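Local coordinates for nitronate monooxygenase family protein (Pseudomonas aeruginosa, PDB 4QIT) that uses flavin mononucleotide and molecular oxygen for the oxidative denitrification of alkyl nitronates, probably with the toxin propionate 3-nitronate as its physiological substrate, at residues A[36-41]-A[342-347]; A[79-84]-A[118-123]; A[109-114]-A[308-313]; A[170-175]-A[214-219]. The protein carries 1 engineered substitution. All blocks are in the same frame, centred on the assembly; numbering follows the deposited sequence.

The four contacts sit around a TIM barrel that binds flavin mononucleotide. Contacts 1 and 3 are partly buried, on opposite sides of the chain's centre. Contacts 2 and 4 lie at the surface. Contact 1 joins two helices through small apolar side chains, with no hydrogen bond across. In the other three a carboxylate meets a loop. Contact 3 ties helix 307-320 to an excursion from the barrel, with a bond from the loop backbone to the Asp310 carboxylate. Contact 2 lies in the same excursion and combines proline packing with waters around Glu120. Contacts 2 and 3 touch where Glu120 meets Asn113. Contact 4 joins helix 165-173 to the loop before strand 219-222, through Glu172 and apolar Leu217.

Contact 1 (A[36-41]-A[342-347]); sequences AAVSNA and LPAAEL
Ala37, Val38 and Ala41 on TIM-barrel helix 32-41 meet Ala344 and Ala345 at the start of the C-terminal helix 344-355. This is close helix-to-helix packing through alanines and one valine. The backbones come near each other, with the CA atoms of Ala41 and Ala345 5.2 Å apart.

The apolar contacts carry the joint. The methyl of Ala344 points at the barrel helix and is shared by two neighbours. Its CB lies 3.9 Å from Ala37 CB. It also meets one branch of Val38, with Ala344 CB 4.1 Å from Val38 CG2. Val38 holds CG1 anti to its backbone N (chi1 175°). This leaves CG2 on the N side, where it can reach the methyl of Ala344. Phe248 and Leu348 also touch Val38.

No hydrogen bond crosses the contact, and Ser39 and Asn40 bond elsewhere. Ser39 OG bonds to Pro71 O and Gly45 N, and Asn40 bonds to Thr68 and Leu67. These bonds tie helix 32-41 to residues 67-71, and Ser39 also to Gly45. Pro343 occupies the N-cap position of helix 344-355, and its O accepts from Leu347 N at 2.9 Å. The Ala344 N-H at the start of this helix is bonded to Glu253.

One turn on from Ala37, Ala41 meets Ala345, the residue after Ala344. The CB of Ala41 rests on the main chain of Ala345, 3.9 Å from Ala345 CA, and lies 4.1 Å from Ala345 CB.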
# COMPACT_ATOMS: atom_id res chain seq x y z
N ALA A 36 10.52 -27.39 -6.87
CA ALA A 36 10.13 -28.56 -7.65
C ALA A 36 8.70 -28.98 -7.34
O ALA A 36 7.97 -29.41 -8.23
CB ALA A 36 11.08 -29.70 -7.40
N ALA A 37 8.31 -28.86 -6.08
CA ALA A 37 6.95 -29.20 -5.67
C ALA A 37 5.92 -28.33 -6.38
O ALA A 37 4.91 -28.82 -6.90
CB ALA A 37 6.80 -29.11 -4.16
N VAL A 38 6.18 -27.02 -6.43
CA VAL A 38 5.27 -26.10 -7.10
C VAL A 38 5.23 -26.33 -8.61
O VAL A 38 4.16 -26.35 -9.22
CB VAL A 38 5.65 -24.64 -6.78
CG1 VAL A 38 4.80 -23.67 -7.57
CG2 VAL A 38 5.48 -24.40 -5.29
N SER A 39 6.40 -26.51 -9.22
CA SER A 39 6.46 -26.81 -10.65
C SER A 39 5.76 -28.14 -10.97
O SER A 39 4.98 -28.20 -11.91
CB SER A 39 7.90 -26.81 -11.14
OG SER A 39 8.44 -25.49 -11.13
N ASN A 40 6.03 -29.17 -10.19
CA ASN A 40 5.33 -30.45 -10.38
C ASN A 40 3.81 -30.31 -10.29
O ASN A 40 3.07 -30.94 -11.05
CB ASN A 40 5.83 -31.49 -9.38
CG ASN A 40 7.16 -32.11 -9.79
OD1 ASN A 40 7.56 -32.03 -10.94
ND2 ASN A 40 7.84 -32.74 -8.83
N ALA A 41 3.34 -29.48 -9.36
CA ALA A 41 1.91 -29.30 -9.16
C ALA A 41 1.26 -28.48 -10.27
O ALA A 41 0.04 -28.47 -10.40
CB ALA A 41 1.62 -28.69 -7.82
N LEU A 342 0.80 -25.91 4.61
CA LEU A 342 0.46 -27.07 3.79
C LEU A 342 1.67 -27.51 2.98
O LEU A 342 2.52 -26.69 2.67
CB LEU A 342 -0.66 -26.72 2.82
CG LEU A 342 -2.02 -26.27 3.37
CD1 LEU A 342 -2.87 -25.71 2.23
CD2 LEU A 342 -2.73 -27.43 4.02
N PRO A 343 1.76 -28.81 2.64
CA PRO A 343 2.73 -29.22 1.62
C PRO A 343 2.53 -28.36 0.38
O PRO A 343 1.38 -28.06 0.02
CB PRO A 343 2.34 -30.68 1.33
CG PRO A 343 1.71 -31.14 2.61
CD PRO A 343 0.96 -29.94 3.15
N ALA A 344 3.62 -27.96 -0.26
CA ALA A 344 3.53 -26.99 -1.35
C ALA A 344 2.65 -27.42 -2.51
O ALA A 344 1.92 -26.60 -3.07
CB ALA A 344 4.92 -26.60 -1.82
N ALA A 345 2.70 -28.71 -2.86
CA ALA A 345 1.85 -29.22 -3.92
C ALA A 345 0.37 -29.10 -3.54
O ALA A 345 -0.45 -28.68 -4.36
CB ALA A 345 2.20 -30.67 -4.24
N GLU A 346 0.04 -29.43 -2.29
CA GLU A 346 -1.33 -29.24 -1.80
C GLU A 346 -1.72 -27.76 -1.81
O GLU A 346 -2.84 -27.41 -2.17
CB GLU A 346 -1.53 -29.83 -0.40
CG GLU A 346 -2.98 -29.66 0.12
CD GLU A 346 -3.23 -30.26 1.50
OE1 GLU A 346 -2.36 -30.99 2.04
OE2 GLU A 346 -4.32 -30.00 2.06
N LEU A 347 -0.81 -26.88 -1.41
CA LEU A 347 -1.13 -25.46 -1.44
C LEU A 347 -1.40 -25.00 -2.88
O LEU A 347 -2.39 -24.31 -3.12
CB LEU A 347 -0.05 -24.62 -0.76
CG LEU A 347 -0.28 -23.11 -0.86
CD1 LEU A 347 -1.59 -22.70 -0.17
CD2 LEU A 347 0.89 -22.34 -0.27

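Contact 2 (A[79-84]-A[118-123]); sequences HRPGQA and FLEDPT
The long connection between barrel strands 72-77 and 135-139 folds back on itself where His79, Pro81 and Gly82 meet Leu119 and Glu120. Neither segment is a regular helix or strand. Both belong to the excursion that also carries helix 86-101. The His79 side chain lies about 9 Å from bound nitroethane.

Pro81 and Glu120 make the main van der Waals contact. They run past each other in opposite directions. The ring carbon Pro81 CB is 3.5 Å from Glu120 OE2, and Pro81 CG is 3.9 Å from Glu120 CB. Glu120 CG stands between the backbone N and the carbonyl carbon (chi1 73°). From there the chain extends, and this carries the carboxylate along the proline. Leu119 adds a smaller contact, with its CD1 3.7 Å from His79 O.

No direct hydrogen bond crosses the contact. Two waters bridge it instead. The first donates to Glu120 OE1 at 2.6 Å and accepts from Gly82 N at 2.9 Å. It also lies in the plane of the His79 ring, at the edge, and is bonded to NE2. The second water donates to both Gly82 O and Glu120 OE2. Each carboxylate oxygen is therefore tied to Gly82 through a water.

Residues 115 and 117 also bond the polar ends. His79 NE2 is bonded to Tyr115 O, and Glu120 OE1 to Ser117 N. Asp121 OD1 accepts a capping bond from Thr123 N, and a second bond from Thr123 OG1. The contact closes the excursion inserted between strands 72-77 and 135-139 of the TIM barrel, near the nitroethane site.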
# COMPACT_ATOMS: atom_id res chain seq x y z
N HIS A 79 20.94 -5.21 -8.27
CA HIS A 79 21.13 -3.91 -7.64
C HIS A 79 22.37 -3.19 -8.19
O HIS A 79 23.23 -3.81 -8.83
CB HIS A 79 21.25 -4.08 -6.12
CG HIS A 79 22.26 -5.11 -5.72
ND1 HIS A 79 22.05 -6.47 -5.88
CD2 HIS A 79 23.48 -4.99 -5.14
CE1 HIS A 79 23.10 -7.13 -5.42
NE2 HIS A 79 23.98 -6.26 -4.97
N ARG A 80 22.45 -1.88 -7.95
CA ARG A 80 23.70 -1.16 -8.15
C ARG A 80 24.74 -1.80 -7.25
O ARG A 80 24.48 -2.00 -6.06
CB ARG A 80 23.53 0.31 -7.76
CG ARG A 80 24.85 1.08 -7.70
CD ARG A 80 24.66 2.50 -7.19
NE ARG A 80 23.91 2.56 -5.93
CZ ARG A 80 24.40 2.20 -4.74
NH1 ARG A 80 25.64 1.73 -4.64
NH2 ARG A 80 23.64 2.30 -3.66
N PRO A 81 25.91 -2.16 -7.81
CA PRO A 81 26.94 -2.79 -6.99
C PRO A 81 27.27 -1.96 -5.75
O PRO A 81 27.45 -0.74 -5.84
CB PRO A 81 28.14 -2.87 -7.94
CG PRO A 81 27.52 -3.02 -9.29
CD PRO A 81 26.29 -2.11 -9.24
N GLY A 82 27.33 -2.62 -4.60
CA GLY A 82 27.55 -1.92 -3.35
C GLY A 82 28.88 -1.20 -3.35
O GLY A 82 29.87 -1.69 -3.90
N GLN A 83 28.90 -0.03 -2.74
CA GLN A 83 30.13 0.76 -2.64
C GLN A 83 30.67 0.68 -1.23
O GLN A 83 30.06 1.18 -0.28
CB GLN A 83 29.88 2.20 -3.05
CG GLN A 83 29.73 2.36 -4.56
CD GLN A 83 29.35 3.76 -5.00
OE1 GLN A 83 29.74 4.75 -4.38
NE2 GLN A 83 28.57 3.85 -6.08
N ALA A 84 31.82 0.02 -1.09
CA ALA A 84 32.45 -0.14 0.21
C ALA A 84 32.81 1.23 0.77
O ALA A 84 33.22 2.13 0.02
CB ALA A 84 33.69 -1.01 0.09
N PHE A 118 24.22 -9.00 -10.31
CA PHE A 118 24.35 -9.53 -11.65
C PHE A 118 25.23 -8.58 -12.47
O PHE A 118 25.95 -9.00 -13.38
CB PHE A 118 22.96 -9.65 -12.28
CG PHE A 118 22.93 -10.45 -13.57
CD1 PHE A 118 23.18 -11.82 -13.56
CD2 PHE A 118 22.60 -9.83 -14.77
CE1 PHE A 118 23.13 -12.55 -14.74
CE2 PHE A 118 22.55 -10.57 -15.95
CZ PHE A 118 22.81 -11.92 -15.93
N LEU A 119 25.18 -7.30 -12.11
CA LEU A 119 25.95 -6.27 -12.81
C LEU A 119 27.44 -6.29 -12.49
O LEU A 119 28.22 -5.62 -13.17
CB LEU A 119 25.37 -4.89 -12.51
CG LEU A 119 23.88 -4.75 -12.84
CD1 LEU A 119 23.41 -3.36 -12.51
CD2 LEU A 119 23.61 -5.07 -14.30
N GLU A 120 27.85 -7.03 -11.46
CA GLU A 120 29.26 -7.05 -11.07
C GLU A 120 29.92 -8.43 -11.06
O GLU A 120 31.13 -8.53 -10.88
CB GLU A 120 29.46 -6.37 -9.72
CG GLU A 120 28.95 -7.17 -8.54
CD GLU A 120 28.91 -6.37 -7.26
OE1 GLU A 120 27.86 -6.36 -6.59
OE2 GLU A 120 29.93 -5.73 -6.91
N ASP A 121 29.14 -9.50 -11.23
CA ASP A 121 29.72 -10.84 -11.29
C ASP A 121 29.56 -11.41 -12.69
O ASP A 121 28.51 -11.93 -13.05
CB ASP A 121 29.04 -11.78 -10.27
CG ASP A 121 29.72 -13.15 -10.19
OD1 ASP A 121 30.55 -13.48 -11.06
OD2 ASP A 121 29.41 -13.90 -9.24
N PRO A 122 30.63 -11.32 -13.50
CA PRO A 122 30.59 -11.73 -14.91
C PRO A 122 30.47 -13.24 -15.12
O PRO A 122 30.30 -13.66 -16.26
CB PRO A 122 31.92 -11.21 -15.46
CG PRO A 122 32.82 -11.17 -14.28
CD PRO A 122 31.95 -10.77 -13.12
N THR A 123 30.55 -14.03 -14.05
CA THR A 123 30.45 -15.49 -14.20
C THR A 123 29.00 -16.00 -14.19
O THR A 123 28.75 -17.15 -14.55
CB THR A 123 31.27 -16.24 -13.12
OG1 THR A 123 30.69 -16.04 -11.83
CG2 THR A 123 32.73 -15.78 -13.11
O HOH W 1 26.84 -5.44 -4.35
O HOH W 2 30.82 -3.43 -5.79

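Contact 3 (A[109-114]-A[308-313]); sequences VRLKNI and VYDATK
Asp310 OD2 is held by two donors. Lys112 N gives it a hydrogen bond of 2.7 Å, and a water donates to it at 2.6 Å. The N-H comes from above the carboxylate plane, 36° out of it. The same water donates to Arg110 O and accepts from Lys112 NZ. The lysine is thus linked to the aspartate both by its backbone and, through the water, by its amine. Asp310 has CG anti to its backbone N (chi1 -168°), which sends the carboxylate toward the loop.

Segment 109-114 lies in the loop after helix 86-101, in the TIM-barrel excursion between strands 72-77 and 135-139. It packs against helix 307-320, and an inverse gamma turn at Asn113 brings Ile114 back onto that helix.

Apolar groups lie on each side of the carboxylate. Leu111 CD2 is 3.7 Å from Ala311 CB, and Leu93 of helix 86-101 touches both residues. Ile114 uses two ends. Its CG2 lies 3.2 Å from Asp310 OD1, and its CD1 reaches Tyr309 CD2 at 4.2 Å. The Tyr309 ring is also covered on one face by Lys313, with CG over the centre of the ring. Lys313 CD in turn lies 4.0 Å from Ile114 CD1.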
# COMPACT_ATOMS: atom_id res chain seq x y z
N VAL A 109 35.19 -7.85 12.24
CA VAL A 109 36.26 -6.85 12.11
C VAL A 109 36.15 -6.02 10.83
O VAL A 109 36.78 -4.96 10.71
CB VAL A 109 37.66 -7.49 12.18
CG1 VAL A 109 37.89 -8.13 13.55
CG2 VAL A 109 37.84 -8.50 11.06
N ARG A 110 35.38 -6.53 9.87
CA ARG A 110 35.17 -5.85 8.60
C ARG A 110 33.92 -6.40 7.94
O ARG A 110 33.46 -7.50 8.29
CB ARG A 110 36.38 -6.04 7.67
CG ARG A 110 36.64 -7.48 7.25
CD ARG A 110 38.06 -7.64 6.67
NE ARG A 110 38.29 -9.00 6.19
CZ ARG A 110 38.14 -9.39 4.92
NH1 ARG A 110 37.77 -8.52 3.99
NH2 ARG A 110 38.38 -10.65 4.59
N LEU A 111 33.35 -5.64 7.02
CA LEU A 111 32.16 -6.06 6.30
C LEU A 111 32.51 -6.36 4.86
O LEU A 111 33.47 -5.81 4.31
CB LEU A 111 31.08 -4.98 6.37
CG LEU A 111 30.60 -4.64 7.77
CD1 LEU A 111 29.48 -3.62 7.70
CD2 LEU A 111 30.13 -5.90 8.49
N LYS A 112 31.72 -7.24 4.24
CA LYS A 112 31.99 -7.71 2.89
C LYS A 112 30.78 -7.54 1.98
O LYS A 112 29.63 -7.46 2.45
CB LYS A 112 32.39 -9.20 2.93
CG LYS A 112 33.57 -9.53 3.84
CD LYS A 112 33.84 -11.03 3.82
CE LYS A 112 34.87 -11.44 4.84
NZ LYS A 112 34.33 -11.37 6.22
N ASN A 113 31.05 -7.51 0.68
CA ASN A 113 30.01 -7.41 -0.33
C ASN A 113 29.39 -8.79 -0.56
O ASN A 113 29.69 -9.47 -1.54
CB ASN A 113 30.62 -6.87 -1.62
CG ASN A 113 29.59 -6.52 -2.65
OD1 ASN A 113 28.40 -6.51 -2.37
ND2 ASN A 113 30.05 -6.22 -3.87
N ILE A 114 28.51 -9.20 0.35
CA ILE A 114 28.09 -10.60 0.40
C ILE A 114 27.14 -11.01 -0.73
O ILE A 114 27.05 -12.20 -1.06
CB ILE A 114 27.45 -10.95 1.74
CG1 ILE A 114 26.27 -10.01 2.03
CG2 ILE A 114 28.47 -10.86 2.85
CD1 ILE A 114 25.36 -10.51 3.15
N VAL A 308 25.47 -3.66 4.99
CA VAL A 308 24.65 -3.65 6.20
C VAL A 308 24.16 -5.05 6.55
O VAL A 308 24.21 -5.45 7.71
CB VAL A 308 23.45 -2.69 6.06
CG1 VAL A 308 22.57 -2.73 7.30
CG2 VAL A 308 23.94 -1.27 5.81
N TYR A 309 23.69 -5.80 5.55
CA TYR A 309 23.22 -7.15 5.82
C TYR A 309 24.32 -8.08 6.33
O TYR A 309 24.06 -8.96 7.14
CB TYR A 309 22.49 -7.76 4.61
CG TYR A 309 21.50 -8.84 5.00
CD1 TYR A 309 20.73 -8.71 6.15
CD2 TYR A 309 21.34 -9.98 4.23
CE1 TYR A 309 19.82 -9.69 6.53
CE2 TYR A 309 20.42 -10.97 4.60
CZ TYR A 309 19.66 -10.81 5.75
OH TYR A 309 18.75 -11.76 6.14
N ASP A 310 25.56 -7.86 5.89
CA ASP A 310 26.68 -8.64 6.40
C ASP A 310 26.84 -8.41 7.90
O ASP A 310 27.06 -9.36 8.66
CB ASP A 310 27.96 -8.26 5.64
CG ASP A 310 29.10 -9.23 5.90
OD1 ASP A 310 28.85 -10.44 6.05
OD2 ASP A 310 30.27 -8.77 5.95
N ALA A 311 26.69 -7.16 8.34
CA ALA A 311 26.78 -6.85 9.76
C ALA A 311 25.62 -7.51 10.52
O ALA A 311 25.82 -8.13 11.57
CB ALA A 311 26.79 -5.33 9.99
N THR A 312 24.42 -7.39 9.98
CA THR A 312 23.24 -7.97 10.60
C THR A 312 23.35 -9.49 10.70
O THR A 312 23.00 -10.07 11.74
CB THR A 312 21.98 -7.56 9.83
OG1 THR A 312 21.82 -6.14 9.93
CG2 THR A 312 20.73 -8.25 10.38
N LYS A 313 23.84 -10.13 9.65
CA LYS A 313 24.02 -11.59 9.68
C LYS A 313 24.97 -12.02 10.80
O LYS A 313 24.72 -13.02 11.49
CB LYS A 313 24.49 -12.12 8.32
CG LYS A 313 23.38 -12.21 7.31
CD LYS A 313 23.89 -12.82 6.00
CE LYS A 313 22.87 -13.74 5.37
NZ LYS A 313 23.55 -14.75 4.49
O HOH W 3 32.14 -9.78 7.42

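Contact 4 (A[170-175]-A[214-219]); sequences LVEAAG and RGSLPV
Leu217 packs on Val171 and Glu172 in the tighter, inner part of this contact. Leu217 CD1 lies 3.8 Å from Val171 CG1, where the two side chains cross. Leu217 CG lies 3.9 Å from Glu172 CG. Here the leucine and glutamate chains lie alongside, pointing opposite ways, so the aliphatic part of the glutamate covers the leucine. Val171 is buried, and its other neighbours include Val179 of strand 178-182.

The outer part is polar and more open. Arg214 and Ser216 are both exposed, and both reach for the same oxygen, Glu172 OE1. The serine holds it firmly: Ser216 OG donates to Glu172 OE1 at 2.6 Å, from well above the carboxylate plane (53° out of it). The hydroxyl stands between the backbone N and the carbonyl carbon of Ser216 (chi1 42°), and this turns it to the glutamate. The arginine holds less well. Arg214 NH1 is 3.2 Å from Glu172 OE1, a salt bridge whose hydrogen bond is weak and bent to 125°. NH1 is equally near Glu172 OE2, and the carboxylate and guanidinium planes are 25° apart. The positive charge and the hydroxyl would both be expected to favour the ionised glutamate.

Segment 170-175 includes the last turn of helix 165-173, which Gly175 closes with a Schellman motif. The chain then enters strand 178-182. Segment 214-219 likewise leads from helix 204-212 into strand 219-222, the next strand in the parallel sheet. The contact therefore joins the last turn of helix 165-173 to the loop that enters strand 219-222, beside strand 178-182.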
# COMPACT_ATOMS: atom_id res chain seq x y z
N LEU A 170 11.29 0.94 -17.78
CA LEU A 170 12.67 0.49 -17.90
C LEU A 170 12.74 -1.02 -18.15
O LEU A 170 13.60 -1.50 -18.89
CB LEU A 170 13.48 0.88 -16.66
CG LEU A 170 13.60 2.38 -16.39
CD1 LEU A 170 14.30 2.68 -15.06
CD2 LEU A 170 14.34 3.06 -17.54
N VAL A 171 11.81 -1.76 -17.56
CA VAL A 171 11.74 -3.20 -17.80
C VAL A 171 11.39 -3.45 -19.26
O VAL A 171 11.96 -4.35 -19.90
CB VAL A 171 10.73 -3.87 -16.86
CG1 VAL A 171 10.46 -5.32 -17.28
CG2 VAL A 171 11.25 -3.81 -15.45
N GLU A 172 10.46 -2.66 -19.78
CA GLU A 172 10.06 -2.76 -21.18
C GLU A 172 11.25 -2.47 -22.09
O GLU A 172 11.50 -3.19 -23.04
CB GLU A 172 8.90 -1.82 -21.50
CG GLU A 172 7.59 -2.20 -20.85
CD GLU A 172 6.54 -1.12 -20.95
OE1 GLU A 172 5.43 -1.31 -20.41
OE2 GLU A 172 6.82 -0.06 -21.58
N ALA A 173 11.99 -1.41 -21.76
CA ALA A 173 13.14 -1.01 -22.57
C ALA A 173 14.29 -2.03 -22.53
O ALA A 173 15.10 -2.11 -23.46
CB ALA A 173 13.65 0.37 -22.15
N ALA A 174 14.34 -2.82 -21.46
CA ALA A 174 15.34 -3.86 -21.31
C ALA A 174 14.99 -5.09 -22.14
O ALA A 174 15.81 -5.99 -22.33
CB ALA A 174 15.48 -4.25 -19.83
N GLY A 175 13.75 -5.14 -22.62
CA GLY A 175 13.32 -6.22 -23.49
C GLY A 175 12.77 -7.45 -22.79
O GLY A 175 12.64 -8.51 -23.41
N ARG A 214 -1.44 -0.33 -19.39
CA ARG A 214 -0.40 0.03 -20.36
C ARG A 214 -0.39 -0.88 -21.59
O ARG A 214 0.23 -0.55 -22.61
CB ARG A 214 0.97 0.03 -19.69
CG ARG A 214 1.61 1.40 -19.63
CD ARG A 214 2.79 1.44 -18.68
NE ARG A 214 3.55 2.68 -18.84
CZ ARG A 214 4.86 2.72 -19.05
NH1 ARG A 214 5.56 1.59 -19.10
NH2 ARG A 214 5.48 3.88 -19.19
N GLY A 215 -1.07 -2.02 -21.49
CA GLY A 215 -1.26 -2.92 -22.62
C GLY A 215 -0.00 -3.40 -23.31
O GLY A 215 -0.03 -3.77 -24.49
N SER A 216 1.11 -3.40 -22.58
CA SER A 216 2.39 -3.84 -23.14
C SER A 216 2.77 -5.22 -22.63
O SER A 216 2.29 -6.23 -23.14
CB SER A 216 3.48 -2.83 -22.80
OG SER A 216 3.35 -2.38 -21.46
N LEU A 217 3.64 -5.26 -21.62
CA LEU A 217 4.10 -6.52 -21.06
C LEU A 217 3.04 -7.21 -20.21
O LEU A 217 2.25 -6.54 -19.53
CB LEU A 217 5.35 -6.32 -20.20
CG LEU A 217 6.63 -5.93 -20.93
CD1 LEU A 217 7.81 -5.95 -19.98
CD2 LEU A 217 6.87 -6.85 -22.09
N PRO A 218 3.03 -8.54 -20.24
CA PRO A 218 2.24 -9.30 -19.27
C PRO A 218 2.66 -8.88 -17.86
O PRO A 218 3.85 -8.71 -17.60
CB PRO A 218 2.66 -10.75 -19.53
CG PRO A 218 3.14 -10.75 -20.95
CD PRO A 218 3.79 -9.42 -21.15
N VAL A 219 1.68 -8.72 -16.98
CA VAL A 219 1.92 -8.25 -15.62
C VAL A 219 1.70 -9.38 -14.64
O VAL A 219 0.62 -9.98 -14.61
CB VAL A 219 0.97 -7.09 -15.27
CG1 VAL A 219 1.19 -6.63 -13.82
CG2 VAL A 219 1.16 -5.93 -16.23